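Local structure of cryptochrome DASH (Arabidopsis thaliana, 2J4D) at residues 67-72 / 221-226; 403-408 / 489-494; 190-195 / 333-338. The protein binds FAD and a folate light antenna, repairs cyclobutane pyrimidine dimers in single-stranded DNA, and may also serve as a blue-light photoreceptor. All blocks are in the same frame, centred on the assembly; numbering follows the deposited sequence.

In the fold
The three contacts use different elements and do not touch. Interactions 1 and 2 lie on opposite sides of the chain's centre, their own centres about 53 Å apart; interaction 3 lies nearer the middle, its centre about 18 Å from that of the chain. All are partly buried. In interaction 1 a loop packs on a strand of the alpha/beta domain through mainly apolar contacts, without a hydrogen bond between segments. Interaction 2, within the FAD-binding domain, joins a helix end to a loop through apolar groups and a bridging water. Interaction 3 joins the loop leading into helix 194-204 to helix 317-339 of the FAD-binding region, and alone carries direct hydrogen bonds and a salt bridge.

Interaction 1: residues 67-72 / 221-226; sequences TILPVY and PSVDDW
The six-membered ring of the W226 indole is approached at an oblique angle by L69, whose CD1 lies 3.8 Å from CZ3 of W226, while V223 CB sits over one face of the indole, 3.3 Å above the ring plane and displaced toward the rim. L69 belongs to strand 67-74, next to the edge strand 117-120 in the five-stranded parallel sheet, of order 3-2-1-4-5, in the photolyase alpha/beta domain; the loop 221-226 packs against this strand. In the leucine, chi1 of 173° sends CG toward the loop, and chi2 of 54° then sets CD1 near a second neighbour, V223 CG2, at 4.2 Å. Its root serves another partner: L69 CB is 3.9 Å from P221 CD. F134 of helix 123-134 touches L69, P221 and V223, tying the same cluster to a helix.

At the start of the strand, T67 and P221 lie alongside one another, pointing opposite ways. The threonine presents its methyl, with CG2 3.6 Å from P221 CD. No hydrogen bond links the two segments, although I68 pairs through its backbone with P219, two residues before P221. The proline ring also meets the strand backbone: P221 CD lies 3.4 Å from I68 O.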
loop_
_atom_site.group_PDB
_atom_site.type_symbol
_atom_site.label_atom_id
_atom_site.label_comp_id
_atom_site.label_asym_id
_atom_site.label_seq_id
_atom_site.Cartn_x
_atom_site.Cartn_y
_atom_site.Cartn_z
ATOM N N THR A 67 -18.772 19.610 15.146
ATOM C CA THR A 67 -18.757 19.812 13.697
ATOM C C THR A 67 -17.413 19.365 13.115
ATOM O O THR A 67 -16.361 19.673 13.670
ATOM C CB THR A 67 -18.973 21.299 13.363
ATOM O OG1 THR A 67 -20.150 21.762 14.034
ATOM C CG2 THR A 67 -19.160 21.495 11.871
ATOM N N ILE A 68 -17.442 18.648 11.996
ATOM C CA ILE A 68 -16.199 18.164 11.385
ATOM C C ILE A 68 -16.001 18.647 9.964
ATOM O O ILE A 68 -16.938 18.655 9.176
ATOM C CB ILE A 68 -16.157 16.616 11.305
ATOM C CG1 ILE A 68 -16.348 16.003 12.689
ATOM C CG2 ILE A 68 -14.828 16.169 10.680
ATOM C CD1 ILE A 68 -16.599 14.496 12.649
ATOM N N LEU A 69 -14.771 19.031 9.635
ATOM C CA LEU A 69 -14.448 19.451 8.276
ATOM C C LEU A 69 -13.377 18.496 7.735
ATOM O O LEU A 69 -12.195 18.669 8.013
ATOM C CB LEU A 69 -13.907 20.887 8.248
ATOM C CG LEU A 69 -13.389 21.343 6.880
ATOM C CD1 LEU A 69 -14.462 21.131 5.826
ATOM C CD2 LEU A 69 -12.991 22.814 6.938
ATOM N N PRO A 70 -13.786 17.460 6.984
ATOM C CA PRO A 70 -12.844 16.484 6.410
ATOM C C PRO A 70 -12.106 17.110 5.228
ATOM O O PRO A 70 -12.722 17.721 4.353
ATOM C CB PRO A 70 -13.751 15.334 5.962
ATOM C CG PRO A 70 -14.996 15.504 6.811
ATOM C CD PRO A 70 -15.175 17.000 6.826
ATOM N N VAL A 71 -10.791 16.944 5.192
ATOM C CA VAL A 71 -9.997 17.537 4.127
ATOM C C VAL A 71 -8.927 16.614 3.562
ATOM O O VAL A 71 -8.325 15.834 4.296
ATOM C CB VAL A 71 -9.244 18.787 4.636
ATOM C CG1 VAL A 71 -8.523 19.470 3.480
ATOM C CG2 VAL A 71 -10.210 19.742 5.322
ATOM N N TYR A 72 -8.709 16.702 2.253
ATOM C CA TYR A 72 -7.633 15.958 1.618
ATOM C C TYR A 72 -6.897 16.991 0.783
ATOM O O TYR A 72 -7.520 17.745 0.028
ATOM C CB TYR A 72 -8.114 14.845 0.690
ATOM C CG TYR A 72 -6.941 14.145 0.021
ATOM C CD1 TYR A 72 -6.204 13.168 0.696
ATOM C CD2 TYR A 72 -6.518 14.518 -1.255
ATOM C CE1 TYR A 72 -5.072 12.583 0.115
ATOM C CE2 TYR A 72 -5.390 13.942 -1.847
ATOM C CZ TYR A 72 -4.673 12.981 -1.157
ATOM O OH TYR A 72 -3.551 12.435 -1.736
ATOM N N PRO A 221 -19.033 22.265 8.519
ATOM C CA PRO A 221 -19.275 23.708 8.575
ATOM C C PRO A 221 -19.902 24.055 7.232
ATOM O O PRO A 221 -19.943 23.214 6.331
ATOM C CB PRO A 221 -17.871 24.299 8.702
ATOM C CG PRO A 221 -17.081 23.191 9.339
ATOM C CD PRO A 221 -17.594 21.967 8.619
ATOM N N SER A 222 -20.399 25.277 7.092
ATOM C CA SER A 222 -20.978 25.686 5.826
ATOM C C SER A 222 -19.804 25.950 4.885
ATOM O O SER A 222 -18.949 26.790 5.161
ATOM C CB SER A 222 -21.810 26.958 5.998
ATOM O OG SER A 222 -22.391 27.331 4.760
ATOM N N VAL A 223 -19.759 25.223 3.778
ATOM C CA VAL A 223 -18.679 25.366 2.817
ATOM C C VAL A 223 -19.236 25.733 1.456
ATOM O O VAL A 223 -20.144 25.079 0.956
ATOM C CB VAL A 223 -17.877 24.051 2.706
ATOM C CG1 VAL A 223 -16.915 24.111 1.526
ATOM C CG2 VAL A 223 -17.120 23.807 4.003
ATOM N N ASP A 224 -18.678 26.776 0.855
ATOM C CA ASP A 224 -19.142 27.229 -0.449
ATOM C C ASP A 224 -18.641 26.374 -1.609
ATOM O O ASP A 224 -19.362 26.167 -2.585
ATOM C CB ASP A 224 -18.744 28.695 -0.666
ATOM C CG ASP A 224 -19.289 29.615 0.424
ATOM O OD1 ASP A 224 -20.474 29.465 0.801
ATOM O OD2 ASP A 224 -18.537 30.492 0.899
ATOM N N ASP A 225 -17.414 25.874 -1.511
ATOM C CA ASP A 225 -16.863 25.040 -2.575
ATOM C C ASP A 225 -16.079 23.872 -2.000
ATOM O O ASP A 225 -14.985 24.055 -1.456
ATOM C CB ASP A 225 -15.961 25.880 -3.484
ATOM C CG ASP A 225 -15.368 25.079 -4.630
ATOM O OD1 ASP A 225 -15.870 23.976 -4.935
ATOM O OD2 ASP A 225 -14.391 25.565 -5.238
ATOM N N TRP A 226 -16.645 22.672 -2.124
ATOM C CA TRP A 226 -16.007 21.467 -1.604
ATOM C C TRP A 226 -14.839 20.987 -2.450
ATOM O O TRP A 226 -14.078 20.119 -2.021
ATOM C CB TRP A 226 -17.040 20.349 -1.424
ATOM C CG TRP A 226 -17.941 20.612 -0.255
ATOM C CD1 TRP A 226 -19.127 21.294 -0.262
ATOM C CD2 TRP A 226 -17.672 20.295 1.113
ATOM N NE1 TRP A 226 -19.606 21.427 1.017
ATOM C CE2 TRP A 226 -18.733 20.822 1.882
ATOM C CE3 TRP A 226 -16.631 19.620 1.767
ATOM C CZ2 TRP A 226 -18.784 20.693 3.274
ATOM C CZ3 TRP A 226 -16.682 19.493 3.149
ATOM C CH2 TRP A 226 -17.750 20.028 3.888
#

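Interaction 2: residues 403-408 / 489-494; sequences RDMGLD and DTVVPL
M405 stands roughly perpendicular to both V491 and V492, and this sulfur-containing chain makes the compact apolar half of the contact. Its CG meets V492 CG2 at 4.1 Å. Further out, a bend at chi3 (93°) turns the terminal methyl, so that M405 CE comes within 4.0 Å of V491 CG1. Helix 360-367 closes round this half through L362 and S365, which touch both M405 and V491, and F400, earlier in the contact's own helix 391-404, touches M405, V492 and L494. G406, with positive phi (67°), turns the chain out of helical conformation directly after M405.

The D404 half is polar. Its side chain is buried against L494, with D404 OD1 3.6 Å from L494 CA and 4.0 Å from L494 CD2; these are van der Waals approaches to carbon. The polar partners of OD1 lie just beyond, the hydroxyl of Y447 and the backbone N of K495, the residue that follows the loop segment.

The backbones beside this carboxylate stand apart, with D404 O and P493 O 4.3 Å from each other. A water spans them, donating to D404 O at 2.8 Å and to P493 O at 2.6 Å. P493 is exposed and its CB points away from the helix end, which makes this the loose, hydrated side; by contrast, M405 on the other side is buried.

No direct hydrogen bond crosses between 403-408 and 489-494, which meet away from the annotated sites. Apolar packing, the approach of D404 to L494 and one bridging water carry the contact. The bond from K495 N ties the chain just after the loop segment to the helix end; together with the Y447 hydroxyl, if that donates, it would probably favour the ionised carboxylate.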
loop_
_atom_site.group_PDB
_atom_site.type_symbol
_atom_site.label_atom_id
_atom_site.label_comp_id
_atom_site.label_asym_id
_atom_site.label_seq_id
_atom_site.Cartn_x
_atom_site.Cartn_y
_atom_site.Cartn_z
ATOM N N ARG A 403 22.022 -8.674 -7.860
ATOM C CA ARG A 403 23.064 -9.682 -8.006
ATOM C C ARG A 403 23.514 -10.045 -9.415
ATOM O O ARG A 403 24.703 -10.228 -9.652
ATOM C CB ARG A 403 22.640 -10.939 -7.245
ATOM C CG ARG A 403 22.345 -10.640 -5.778
ATOM C CD ARG A 403 22.231 -11.889 -4.923
ATOM N NE ARG A 403 22.226 -11.542 -3.503
ATOM C CZ ARG A 403 21.225 -10.909 -2.900
ATOM N NH1 ARG A 403 20.153 -10.571 -3.600
ATOM N NH2 ARG A 403 21.301 -10.596 -1.613
ATOM N N ASP A 404 22.578 -10.153 -10.346
ATOM C CA ASP A 404 22.940 -10.493 -11.712
ATOM C C ASP A 404 23.389 -9.268 -12.493
ATOM O O ASP A 404 24.345 -9.337 -13.263
ATOM C CB ASP A 404 21.766 -11.176 -12.404
ATOM C CG ASP A 404 21.454 -12.529 -11.797
ATOM O OD1 ASP A 404 22.323 -13.428 -11.879
ATOM O OD2 ASP A 404 20.353 -12.690 -11.228
ATOM N N MET A 405 22.713 -8.140 -12.280
ATOM C CA MET A 405 23.062 -6.908 -12.978
ATOM C C MET A 405 24.053 -6.045 -12.207
ATOM O O MET A 405 24.707 -5.181 -12.790
ATOM C CB MET A 405 21.807 -6.093 -13.284
ATOM C CG MET A 405 20.836 -6.807 -14.193
ATOM S SD MET A 405 19.466 -5.752 -14.646
ATOM C CE MET A 405 20.056 -5.060 -16.150
ATOM N N GLY A 406 24.158 -6.277 -10.900
ATOM C CA GLY A 406 25.079 -5.508 -10.077
ATOM C C GLY A 406 24.730 -4.035 -9.918
ATOM O O GLY A 406 25.606 -3.206 -9.662
ATOM N N LEU A 407 23.451 -3.698 -10.043
ATOM C CA LEU A 407 23.029 -2.300 -9.928
ATOM C C LEU A 407 22.696 -1.808 -8.526
ATOM O O LEU A 407 22.309 -2.580 -7.652
ATOM C CB LEU A 407 21.820 -2.038 -10.832
ATOM C CG LEU A 407 22.047 -2.188 -12.338
ATOM C CD1 LEU A 407 20.735 -1.996 -13.080
ATOM C CD2 LEU A 407 23.080 -1.171 -12.801
ATOM N N ASP A 408 22.861 -0.502 -8.342
ATOM C CA ASP A 408 22.545 0.201 -7.097
ATOM C C ASP A 408 21.086 -0.191 -6.838
ATOM O O ASP A 408 20.214 0.136 -7.644
ATOM C CB ASP A 408 22.658 1.713 -7.358
ATOM C CG ASP A 408 22.377 2.556 -6.134
ATOM O OD1 ASP A 408 21.393 2.277 -5.413
ATOM O OD2 ASP A 408 23.139 3.522 -5.904
ATOM N N ASP A 489 18.219 -10.976 -27.229
ATOM C CA ASP A 489 19.523 -11.139 -26.597
ATOM C C ASP A 489 19.381 -10.925 -25.102
ATOM O O ASP A 489 18.451 -10.250 -24.646
ATOM C CB ASP A 489 20.540 -10.118 -27.125
ATOM C CG ASP A 489 20.991 -10.403 -28.547
ATOM O OD1 ASP A 489 21.430 -11.541 -28.832
ATOM O OD2 ASP A 489 20.919 -9.475 -29.380
ATOM N N THR A 490 20.307 -11.502 -24.345
ATOM C CA THR A 490 20.316 -11.346 -22.901
ATOM C C THR A 490 21.287 -10.210 -22.612
ATOM O O THR A 490 22.366 -10.144 -23.213
ATOM C CB THR A 490 20.796 -12.622 -22.211
ATOM O OG1 THR A 490 22.021 -13.051 -22.810
ATOM C CG2 THR A 490 19.753 -13.719 -22.341
ATOM N N VAL A 491 20.905 -9.314 -21.706
ATOM C CA VAL A 491 21.735 -8.163 -21.375
ATOM C C VAL A 491 22.943 -8.490 -20.488
ATOM O O VAL A 491 23.954 -7.788 -20.524
ATOM C CB VAL A 491 20.891 -7.056 -20.703
ATOM C CG1 VAL A 491 20.421 -7.509 -19.331
ATOM C CG2 VAL A 491 21.694 -5.773 -20.606
ATOM N N VAL A 492 22.834 -9.554 -19.704
ATOM C CA VAL A 492 23.924 -9.994 -18.829
ATOM C C VAL A 492 23.816 -11.493 -18.637
ATOM O O VAL A 492 22.747 -12.078 -18.804
ATOM C CB VAL A 492 23.835 -9.420 -17.396
ATOM C CG1 VAL A 492 24.325 -7.996 -17.356
ATOM C CG2 VAL A 492 22.395 -9.536 -16.894
ATOM N N PRO A 493 24.929 -12.136 -18.290
ATOM C CA PRO A 493 24.966 -13.575 -18.042
ATOM C C PRO A 493 24.376 -13.716 -16.644
ATOM O O PRO A 493 24.332 -12.739 -15.894
ATOM C CB PRO A 493 26.467 -13.883 -18.088
ATOM C CG PRO A 493 27.079 -12.589 -17.580
ATOM C CD PRO A 493 26.295 -11.591 -18.387
ATOM N N LEU A 494 23.886 -14.893 -16.290
ATOM C CA LEU A 494 23.347 -15.052 -14.955
ATOM C C LEU A 494 24.579 -15.289 -14.100
ATOM O O LEU A 494 25.502 -15.995 -14.517
ATOM C CB LEU A 494 22.392 -16.240 -14.889
ATOM C CG LEU A 494 21.083 -15.983 -15.637
ATOM C CD1 LEU A 494 20.298 -17.281 -15.723
ATOM C CD2 LEU A 494 20.271 -14.888 -14.940
HETATM O O HOH W 1 25.836 -11.381 -14.342
#

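Interaction 3: residues 190-195 / 333-338; sequences LPDVYT and RFLSIK
K338 and D192 meet with their side chains set nearly square to each other, at a junction between the loop leading into helix 194-204 and helix 317-339 of the FAD-binding region. The lysine leaves its helix with CG anti to the backbone N (chi1 -176°) and stays extended to its end, which projects the ammonium across to the loop; on the way its CD passes 4.1 Å from L190 CB. There NZ donates two hydrogen bonds. One goes to L190 O at 2.7 Å, with a C=O...N angle of 165°, so the donor lies almost on the line of the carbonyl. The other is a salt bridge to D192 OD1 at 2.9 Å, made from above the carboxylate plane, 53° out of it. A loop carbonyl and an acidic side chain thus grip the same nitrogen. Shortening this residue to an alanine would probably leave the L190 carbonyl and the D192 carboxylate without their shared cation, and would strip the aliphatic cover from L190 CB.

D192 and K338, with F188 and D189, line a folate pocket observed in the crystal, though a bound folate lies about 14 Å from the K338 side chain. The loop has a second tie to the same helix, from P191 O to the hydroxyl of Y331.

Beside the charged pair, L190 lies crosswise to F334. Both its methyls straddle F334 CB, CD1 at 3.9 Å and CD2 at 3.8 Å, and L190 CD2 also reaches L335 CD1 at 3.7 Å and L335 N at 3.5 Å.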
loop_
_atom_site.group_PDB
_atom_site.type_symbol
_atom_site.label_atom_id
_atom_site.label_comp_id
_atom_site.label_asym_id
_atom_site.label_seq_id
_atom_site.Cartn_x
_atom_site.Cartn_y
_atom_site.Cartn_z
ATOM N N LEU A 190 13.142 -2.801 18.580
ATOM C CA LEU A 190 12.438 -3.796 17.779
ATOM C C LEU A 190 13.463 -4.862 17.394
ATOM O O LEU A 190 14.597 -4.534 17.045
ATOM C CB LEU A 190 11.888 -3.151 16.503
ATOM C CG LEU A 190 10.863 -3.954 15.705
ATOM C CD1 LEU A 190 9.523 -3.848 16.406
ATOM C CD2 LEU A 190 10.761 -3.417 14.273
ATOM N N PRO A 191 13.090 -6.150 17.467
ATOM C CA PRO A 191 14.037 -7.211 17.099
ATOM C C PRO A 191 14.441 -7.075 15.630
ATOM O O PRO A 191 13.607 -6.745 14.788
ATOM C CB PRO A 191 13.238 -8.490 17.354
ATOM C CG PRO A 191 12.348 -8.094 18.503
ATOM C CD PRO A 191 11.881 -6.716 18.089
ATOM N N ASP A 192 15.715 -7.314 15.316
ATOM C CA ASP A 192 16.167 -7.218 13.928
ATOM C C ASP A 192 15.858 -8.484 13.137
ATOM O O ASP A 192 16.152 -8.572 11.945
ATOM C CB ASP A 192 17.668 -6.914 13.855
ATOM C CG ASP A 192 17.975 -5.443 14.110
ATOM O OD1 ASP A 192 17.092 -4.600 13.836
ATOM O OD2 ASP A 192 19.094 -5.123 14.566
ATOM N N VAL A 193 15.273 -9.466 13.811
ATOM C CA VAL A 193 14.893 -10.723 13.172
ATOM C C VAL A 193 13.371 -10.836 13.222
ATOM O O VAL A 193 12.775 -10.823 14.296
ATOM C CB VAL A 193 15.514 -11.923 13.901
ATOM C CG1 VAL A 193 15.004 -13.229 13.293
ATOM C CG2 VAL A 193 17.035 -11.848 13.798
ATOM N N TYR A 194 12.745 -10.940 12.057
ATOM C CA TYR A 194 11.288 -11.030 11.986
ATOM C C TYR A 194 10.681 -12.115 12.860
ATOM O O TYR A 194 9.688 -11.882 13.550
ATOM C CB TYR A 194 10.837 -11.269 10.548
ATOM C CG TYR A 194 9.359 -11.593 10.436
ATOM C CD1 TYR A 194 8.392 -10.584 10.460
ATOM C CD2 TYR A 194 8.929 -12.915 10.321
ATOM C CE1 TYR A 194 7.030 -10.893 10.367
ATOM C CE2 TYR A 194 7.578 -13.232 10.233
ATOM C CZ TYR A 194 6.638 -12.218 10.255
ATOM O OH TYR A 194 5.312 -12.548 10.162
ATOM N N THR A 195 11.265 -13.308 12.814
ATOM C CA THR A 195 10.745 -14.424 13.587
ATOM C C THR A 195 10.622 -14.077 15.059
ATOM O O THR A 195 9.641 -14.441 15.711
ATOM C CB THR A 195 11.634 -15.665 13.435
ATOM O OG1 THR A 195 11.664 -16.051 12.057
ATOM C CG2 THR A 195 11.083 -16.815 14.261
ATOM N N ARG A 333 6.699 -1.604 9.055
ATOM C CA ARG A 333 6.218 -0.290 9.468
ATOM C C ARG A 333 6.964 0.129 10.745
ATOM O O ARG A 333 7.453 1.259 10.846
ATOM C CB ARG A 333 4.699 -0.344 9.705
ATOM C CG ARG A 333 4.120 0.847 10.453
ATOM C CD ARG A 333 4.168 2.126 9.650
ATOM N NE ARG A 333 3.300 2.071 8.479
ATOM C CZ ARG A 333 3.009 3.121 7.717
ATOM N NH1 ARG A 333 3.516 4.316 8.006
ATOM N NH2 ARG A 333 2.223 2.977 6.659
ATOM N N PHE A 334 7.072 -0.774 11.718
ATOM C CA PHE A 334 7.784 -0.422 12.953
ATOM C C PHE A 334 9.278 -0.286 12.673
ATOM O O PHE A 334 9.950 0.576 13.233
ATOM C CB PHE A 334 7.553 -1.476 14.050
ATOM C CG PHE A 334 6.119 -1.573 14.514
ATOM C CD1 PHE A 334 5.418 -0.437 14.902
ATOM C CD2 PHE A 334 5.471 -2.807 14.566
ATOM C CE1 PHE A 334 4.086 -0.527 15.330
ATOM C CE2 PHE A 334 4.140 -2.910 14.995
ATOM C CZ PHE A 334 3.450 -1.764 15.375
ATOM N N LEU A 335 9.790 -1.125 11.780
ATOM C CA LEU A 335 11.208 -1.092 11.440
ATOM C C LEU A 335 11.585 0.252 10.810
ATOM O O LEU A 335 12.703 0.736 10.993
ATOM C CB LEU A 335 11.530 -2.249 10.488
ATOM C CG LEU A 335 12.949 -2.820 10.382
ATOM C CD1 LEU A 335 13.524 -3.126 11.756
ATOM C CD2 LEU A 335 12.887 -4.096 9.553
ATOM N N SER A 336 10.654 0.866 10.084
ATOM C CA SER A 336 10.946 2.153 9.460
ATOM C C SER A 336 11.300 3.167 10.538
ATOM O O SER A 336 12.157 4.031 10.335
ATOM C CB SER A 336 9.755 2.662 8.627
ATOM O OG SER A 336 8.663 3.077 9.435
ATOM N N ILE A 337 10.651 3.057 11.692
ATOM C CA ILE A 337 10.925 3.975 12.785
ATOM C C ILE A 337 12.310 3.718 13.359
ATOM O O ILE A 337 13.098 4.647 13.555
ATOM C CB ILE A 337 9.885 3.833 13.908
ATOM C CG1 ILE A 337 8.484 4.085 13.342
ATOM C CG2 ILE A 337 10.180 4.839 15.015
ATOM C CD1 ILE A 337 7.360 3.843 14.333
ATOM N N LYS A 338 12.616 2.457 13.627
ATOM C CA LYS A 338 13.923 2.133 14.183
ATOM C C LYS A 338 15.065 2.497 13.235
ATOM O O LYS A 338 16.114 2.973 13.672
ATOM C CB LYS A 338 14.003 0.637 14.524
ATOM C CG LYS A 338 15.310 0.226 15.208
ATOM C CD LYS A 338 15.360 -1.287 15.456
ATOM C CE LYS A 338 16.642 -1.681 16.174
ATOM N NZ LYS A 338 16.788 -3.156 16.313
#